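Local atomic coordinates of endoglucanase (Humicola insolens, PDB entry 1DYS), a protein that hydrolyses internal beta-1,4-glucosidic linkages in cellulose as a family 6 endoglucanase, contributing to the recycling of plant biomass. Residues Gln171-Gly185 against Asn210-Asn224. Sequence-based numbering, arbitrary orientation.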
loop_
_atom_site.group_PDB
_atom_site.type_symbol
_atom_site.label_atom_id
_atom_site.label_comp_id
_atom_site.label_asym_id
_atom_site.label_seq_id
_atom_site.Cartn_x
_atom_site.Cartn_y
_atom_site.Cartn_z
ATOM N N GLN A 171 -12.467 6.424 -25.564
ATOM C CA GLN A 171 -12.971 7.467 -26.462
ATOM C C GLN A 171 -14.500 7.412 -26.477
ATOM O O GLN A 171 -15.055 6.398 -26.911
ATOM C CB GLN A 171 -12.450 7.200 -27.869
ATOM C CG GLN A 171 -10.974 7.275 -28.099
ATOM C CD GLN A 171 -10.371 8.648 -27.856
ATOM O OE1 GLN A 171 -10.709 9.615 -28.537
ATOM N NE2 GLN A 171 -9.474 8.709 -26.889
ATOM N N ALA A 172 -15.178 8.441 -25.996
ATOM C CA ALA A 172 -16.644 8.484 -25.999
ATOM C C ALA A 172 -17.068 9.934 -25.786
ATOM O O ALA A 172 -16.272 10.694 -25.213
ATOM C CB ALA A 172 -17.237 7.608 -24.924
ATOM N N SER A 173 -18.243 10.365 -26.235
ATOM C CA SER A 173 -18.595 11.769 -26.043
ATOM C C SER A 173 -18.841 12.165 -24.595
ATOM O O SER A 173 -18.845 13.370 -24.326
ATOM C CB SER A 173 -19.828 12.083 -26.900
ATOM O OG SER A 173 -20.986 11.518 -26.330
ATOM N N HIS A 174 -19.038 11.228 -23.666
ATOM C CA HIS A 174 -19.309 11.539 -22.279
ATOM C C HIS A 174 -18.071 11.286 -21.400
ATOM O O HIS A 174 -18.131 11.463 -20.194
ATOM C CB HIS A 174 -20.515 10.772 -21.736
ATOM C CG HIS A 174 -20.262 9.285 -21.724
ATOM N ND1 HIS A 174 -20.095 8.545 -22.875
ATOM C CD2 HIS A 174 -20.136 8.428 -20.687
ATOM C CE1 HIS A 174 -19.890 7.279 -22.543
ATOM N NE2 HIS A 174 -19.865 7.178 -21.215
ATOM N N ILE A 175 -16.974 10.940 -22.070
ATOM C CA ILE A 175 -15.714 10.709 -21.346
ATOM C C ILE A 175 -14.691 11.751 -21.780
ATOM O O ILE A 175 -14.322 11.873 -22.952
ATOM C CB ILE A 175 -15.140 9.311 -21.642
ATOM C CG1 ILE A 175 -16.100 8.197 -21.237
ATOM C CG2 ILE A 175 -13.791 9.145 -20.925
ATOM C CD1 ILE A 175 -15.618 6.807 -21.685
ATOM N N HIS A 176 -14.186 12.544 -20.814
ATOM C CA HIS A 176 -13.254 13.631 -21.073
ATOM C C HIS A 176 -11.902 13.351 -20.426
ATOM O O HIS A 176 -11.840 13.232 -19.216
ATOM C CB HIS A 176 -13.863 14.931 -20.529
ATOM C CG HIS A 176 -15.284 15.054 -21.038
ATOM N ND1 HIS A 176 -15.555 15.489 -22.328
ATOM C CD2 HIS A 176 -16.450 14.726 -20.459
ATOM C CE1 HIS A 176 -16.877 15.445 -22.472
ATOM N NE2 HIS A 176 -17.448 14.998 -21.378
ATOM N N LEU A 177 -10.915 13.122 -21.280
ATOM C CA LEU A 177 -9.613 12.676 -20.784
ATOM C C LEU A 177 -8.653 13.805 -20.561
ATOM O O LEU A 177 -8.438 14.653 -21.419
ATOM C CB LEU A 177 -9.044 11.654 -21.773
ATOM C CG LEU A 177 -9.911 10.415 -22.026
ATOM C CD1 LEU A 177 -9.275 9.538 -23.102
ATOM C CD2 LEU A 177 -10.123 9.617 -20.749
ATOM N N TYR A 178 -8.009 13.796 -19.378
ATOM C CA TYR A 178 -6.997 14.772 -19.025
ATOM C C TYR A 178 -5.742 14.003 -18.664
ATOM O O TYR A 178 -5.688 13.280 -17.657
ATOM C CB TYR A 178 -7.498 15.640 -17.859
ATOM C CG TYR A 178 -8.659 16.573 -18.213
ATOM C CD1 TYR A 178 -8.370 17.840 -18.730
ATOM C CD2 TYR A 178 -9.965 16.195 -18.046
ATOM C CE1 TYR A 178 -9.402 18.720 -19.035
ATOM C CE2 TYR A 178 -11.010 17.044 -18.375
ATOM C CZ TYR A 178 -10.711 18.292 -18.868
ATOM O OH TYR A 178 -11.782 19.100 -19.155
ATOM N N LEU A 179 -4.705 14.078 -19.476
ATOM C CA LEU A 179 -3.436 13.378 -19.282
ATOM C C LEU A 179 -2.554 14.150 -18.322
ATOM O O LEU A 179 -2.282 15.347 -18.493
ATOM C CB LEU A 179 -2.801 13.149 -20.669
ATOM C CG LEU A 179 -1.450 12.476 -20.738
ATOM C CD1 LEU A 179 -1.520 11.066 -20.148
ATOM C CD2 LEU A 179 -0.978 12.414 -22.202
ATOM N N ASP A 180 -2.122 13.457 -17.252
ATOM C CA ASP A 180 -1.418 14.188 -16.191
ATOM C C ASP A 180 -0.063 14.672 -16.622
ATOM O O ASP A 180 0.642 13.933 -17.302
ATOM C CB ASP A 180 -1.319 13.279 -14.929
ATOM C CG ASP A 180 -0.758 14.201 -13.854
ATOM O OD1 ASP A 180 -1.527 14.997 -13.365
ATOM O OD2 ASP A 180 0.439 14.143 -13.566
ATOM N N VAL A 181 0.268 15.943 -16.338
ATOM C CA VAL A 181 1.587 16.474 -16.617
ATOM C C VAL A 181 2.221 17.049 -15.349
ATOM O O VAL A 181 2.987 18.019 -15.348
ATOM C CB VAL A 181 1.601 17.487 -17.785
ATOM C CG1 VAL A 181 1.074 16.844 -19.049
ATOM C CG2 VAL A 181 0.638 18.641 -17.481
ATOM N N ALA A 182 2.160 16.294 -14.240
ATOM C CA ALA A 182 2.886 16.590 -13.002
ATOM C C ALA A 182 2.570 17.965 -12.452
ATOM O O ALA A 182 1.418 18.266 -12.186
ATOM C CB ALA A 182 4.381 16.391 -13.276
ATOM N N ASN A 183 3.573 18.831 -12.233
ATOM C CA ASN A 183 3.266 20.172 -11.710
ATOM C C ASN A 183 4.331 21.092 -12.295
ATOM O O ASN A 183 5.359 20.621 -12.808
ATOM C CB ASN A 183 3.203 20.224 -10.195
ATOM C CG ASN A 183 4.557 20.064 -9.573
ATOM O OD1 ASN A 183 5.210 21.059 -9.245
ATOM N ND2 ASN A 183 5.016 18.833 -9.394
ATOM N N GLY A 184 4.107 22.402 -12.108
ATOM C CA GLY A 184 5.064 23.351 -12.713
ATOM C C GLY A 184 6.492 23.257 -12.217
ATOM O O GLY A 184 7.436 23.547 -12.958
ATOM N N GLY A 185 6.724 22.787 -10.997
ATOM C CA GLY A 185 8.035 22.607 -10.427
ATOM C C GLY A 185 8.863 21.509 -11.071
ATOM O O GLY A 185 10.094 21.451 -10.962
ATOM N N ASN A 210 -7.274 8.575 -34.595
ATOM C CA ASN A 210 -8.542 9.185 -34.213
ATOM C C ASN A 210 -8.680 9.458 -32.717
ATOM O O ASN A 210 -9.641 10.086 -32.285
ATOM C CB ASN A 210 -9.742 8.375 -34.705
ATOM C CG ASN A 210 -10.373 7.419 -33.724
ATOM O OD1 ASN A 210 -9.855 6.325 -33.486
ATOM N ND2 ASN A 210 -11.507 7.786 -33.132
ATOM N N ALA A 211 -7.736 8.971 -31.931
ATOM C CA ALA A 211 -7.713 9.146 -30.496
ATOM C C ALA A 211 -7.595 10.611 -30.090
ATOM O O ALA A 211 -6.834 11.367 -30.696
ATOM C CB ALA A 211 -6.495 8.405 -29.946
ATOM N N LYS A 212 -8.352 10.987 -29.055
ATOM C CA LYS A 212 -8.164 12.362 -28.591
ATOM C C LYS A 212 -8.168 12.379 -27.054
ATOM O O LYS A 212 -8.726 11.500 -26.413
ATOM C CB LYS A 212 -9.192 13.387 -29.025
ATOM C CG LYS A 212 -10.614 12.954 -29.268
ATOM C CD LYS A 212 -10.740 12.493 -30.709
ATOM C CE LYS A 212 -11.328 13.542 -31.633
ATOM N NZ LYS A 212 -12.061 12.858 -32.747
ATOM N N ILE A 213 -7.615 13.483 -26.564
ATOM C CA ILE A 213 -7.717 13.820 -25.160
ATOM C C ILE A 213 -8.244 15.268 -25.128
ATOM O O ILE A 213 -8.081 15.983 -26.136
ATOM C CB ILE A 213 -6.415 13.735 -24.357
ATOM C CG1 ILE A 213 -5.350 14.699 -24.873
ATOM C CG2 ILE A 213 -5.959 12.263 -24.349
ATOM C CD1 ILE A 213 -3.971 14.489 -24.246
ATOM N N ARG A 214 -8.865 15.650 -24.013
ATOM C CA ARG A 214 -9.294 17.054 -23.931
ATOM C C ARG A 214 -8.126 17.953 -23.586
ATOM O O ARG A 214 -8.022 19.118 -23.962
ATOM C CB ARG A 214 -10.411 17.194 -22.888
ATOM C CG ARG A 214 -10.667 18.625 -22.418
ATOM C CD ARG A 214 -11.234 19.481 -23.549
ATOM N NE ARG A 214 -11.587 20.808 -23.000
ATOM C CZ ARG A 214 -12.093 21.749 -23.819
ATOM N NH1 ARG A 214 -12.262 21.519 -25.118
ATOM N NH2 ARG A 214 -12.396 22.935 -23.302
ATOM N N GLY A 215 -7.189 17.410 -22.804
ATOM C CA GLY A 215 -6.066 18.145 -22.332
ATOM C C GLY A 215 -5.390 17.443 -21.147
ATOM O O GLY A 215 -5.083 16.265 -21.283
ATOM N N PHE A 216 -5.000 18.244 -20.167
ATOM C CA PHE A 216 -4.050 17.792 -19.151
ATOM C C PHE A 216 -4.467 18.071 -17.715
ATOM O O PHE A 216 -5.301 18.958 -17.541
ATOM C CB PHE A 216 -2.670 18.512 -19.363
ATOM C CG PHE A 216 -2.285 18.448 -20.838
ATOM C CD1 PHE A 216 -1.823 17.263 -21.366
ATOM C CD2 PHE A 216 -2.507 19.546 -21.673
ATOM C CE1 PHE A 216 -1.529 17.137 -22.714
ATOM C CE2 PHE A 216 -2.201 19.418 -23.013
ATOM C CZ PHE A 216 -1.729 18.236 -23.538
ATOM N N SER A 217 -3.812 17.418 -16.746
ATOM C CA SER A 217 -4.081 17.794 -15.354
ATOM C C SER A 217 -2.740 18.178 -14.732
ATOM O O SER A 217 -1.700 17.713 -15.205
ATOM C CB SER A 217 -4.752 16.667 -14.564
ATOM O OG SER A 217 -3.993 15.443 -14.600
ATOM N N SER A 218 -2.776 19.009 -13.688
ATOM C CA SER A 218 -1.524 19.383 -13.017
ATOM C C SER A 218 -1.797 19.702 -11.556
ATOM O O SER A 218 -2.936 19.937 -11.145
ATOM C CB SER A 218 -0.863 20.555 -13.733
ATOM O OG SER A 218 -1.600 21.742 -13.468
ATOM N N ASN A 219 -0.703 19.662 -10.785
ATOM C CA ASN A 219 -0.713 19.923 -9.356
ATOM C C ASN A 219 -1.423 18.822 -8.574
ATOM O O ASN A 219 -1.739 19.080 -7.378
ATOM C CB ASN A 219 -1.352 21.287 -9.014
ATOM C CG ASN A 219 -0.757 21.956 -7.775
ATOM O OD1 ASN A 219 0.469 21.921 -7.679
ATOM N ND2 ASN A 219 -1.634 22.527 -6.950
ATOM N N VAL A 220 -1.724 17.677 -9.190
ATOM C CA VAL A 220 -2.433 16.624 -8.454
ATOM C C VAL A 220 -1.520 16.133 -7.340
ATOM O O VAL A 220 -0.362 15.783 -7.484
ATOM C CB VAL A 220 -2.846 15.458 -9.370
ATOM C CG1 VAL A 220 -3.460 14.365 -8.483
ATOM C CG2 VAL A 220 -3.787 15.987 -10.444
ATOM N N SER A 221 -2.041 16.174 -6.116
ATOM C CA SER A 221 -1.362 15.864 -4.888
ATOM C C SER A 221 -0.281 16.864 -4.522
ATOM O O SER A 221 0.392 16.562 -3.543
ATOM C CB SER A 221 -0.726 14.465 -4.862
ATOM O OG SER A 221 -1.681 13.527 -5.392
ATOM N N ASN A 222 -0.175 17.967 -5.241
ATOM C CA ASN A 222 0.862 18.945 -4.945
ATOM C C ASN A 222 0.159 20.120 -4.252
ATOM O O ASN A 222 -0.940 20.003 -3.752
ATOM C CB ASN A 222 1.747 19.340 -6.123
ATOM C CG ASN A 222 3.173 19.539 -5.692
ATOM O OD1 ASN A 222 3.485 20.560 -5.082
ATOM N ND2 ASN A 222 4.068 18.580 -5.971
ATOM N N TYR A 223 0.960 21.159 -4.049
ATOM C CA TYR A 223 0.569 22.285 -3.216
ATOM C C TYR A 223 0.808 23.640 -3.875
ATOM O O TYR A 223 0.707 24.662 -3.162
ATOM C CB TYR A 223 1.449 22.199 -1.958
ATOM C CG TYR A 223 1.492 20.867 -1.241
ATOM C CD1 TYR A 223 2.409 19.871 -1.609
ATOM C CD2 TYR A 223 0.587 20.595 -0.217
ATOM C CE1 TYR A 223 2.405 18.652 -0.951
ATOM C CE2 TYR A 223 0.601 19.377 0.453
ATOM C CZ TYR A 223 1.513 18.424 0.059
ATOM O OH TYR A 223 1.581 17.225 0.741
ATOM N N ASN A 224 1.141 23.652 -5.164
ATOM C CA ASN A 224 1.406 24.926 -5.834
ATOM C C ASN A 224 0.126 25.754 -5.928
ATOM O O ASN A 224 -0.981 25.243 -5.962
ATOM C CB ASN A 224 1.929 24.667 -7.232
ATOM C CG ASN A 224 3.204 23.876 -7.355
ATOM O OD1 ASN A 224 3.962 23.850 -6.393
ATOM N ND2 ASN A 224 3.461 23.272 -8.518
HETATM O O HOH W 1 -12.006 9.686 -30.754
HETATM O O HOH W 2 -0.521 16.439 -11.433
HETATM O O HOH W 3 1.676 17.369 -9.036
#
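Arg-214 lays its CB over one face of the Tyr-178 ring, towards the rim, with CG 3.5 Å from Tyr-178 OH; the guanidinium stands nearly perpendicular to the ring. Tyr-178 OH hydrogen-bonds to Asp-304, with which the Arg-214 guanidinium forms a salt bridge. At the edge of the Phe-216 ring, in its plane, sits Leu-179 O, while Val-181 CG1 approaches Phe-216 CD1 obliquely at 3.7 Å. These rings belong to neighbouring parallel strands, 175-180 and 215-218, of the distorted barrel of family 6, joined by a beta-alpha-beta crossover through helix 190-207. The pair illustrates how such a barrel places binding residues beyond the C-terminal ends of its strands. Tyr-178 and Phe-216 lie on opposite faces of the sheet, and backbone bonds run from Arg-214 N to Leu-177 O, through Leu-179, to the almost straight Val-181 N to Ser-217 O (177°). On the Tyr-178 face, Ser-217 OG donates to the anti lone pair of Asp-180 OD1 (2.8 Å); OD2 closes an Asx turn onto Ala-182 N and also accepts from the backbone N of Asp-139, a probable proton donor. The amides of Asn-183 and Asn-222, both probable substrate-binding residues, stack 28° apart, their ND2 atoms 3.6 Å from each other. Arg-276 holds Asn-224 OD1. With chi1 at 70°, Asn-183 caps the helix starting at Gly-184: Gly-185 N and Asn-224 ND2, each 2.9 Å away, grip Asn-183 OD1 from opposite faces of its plane.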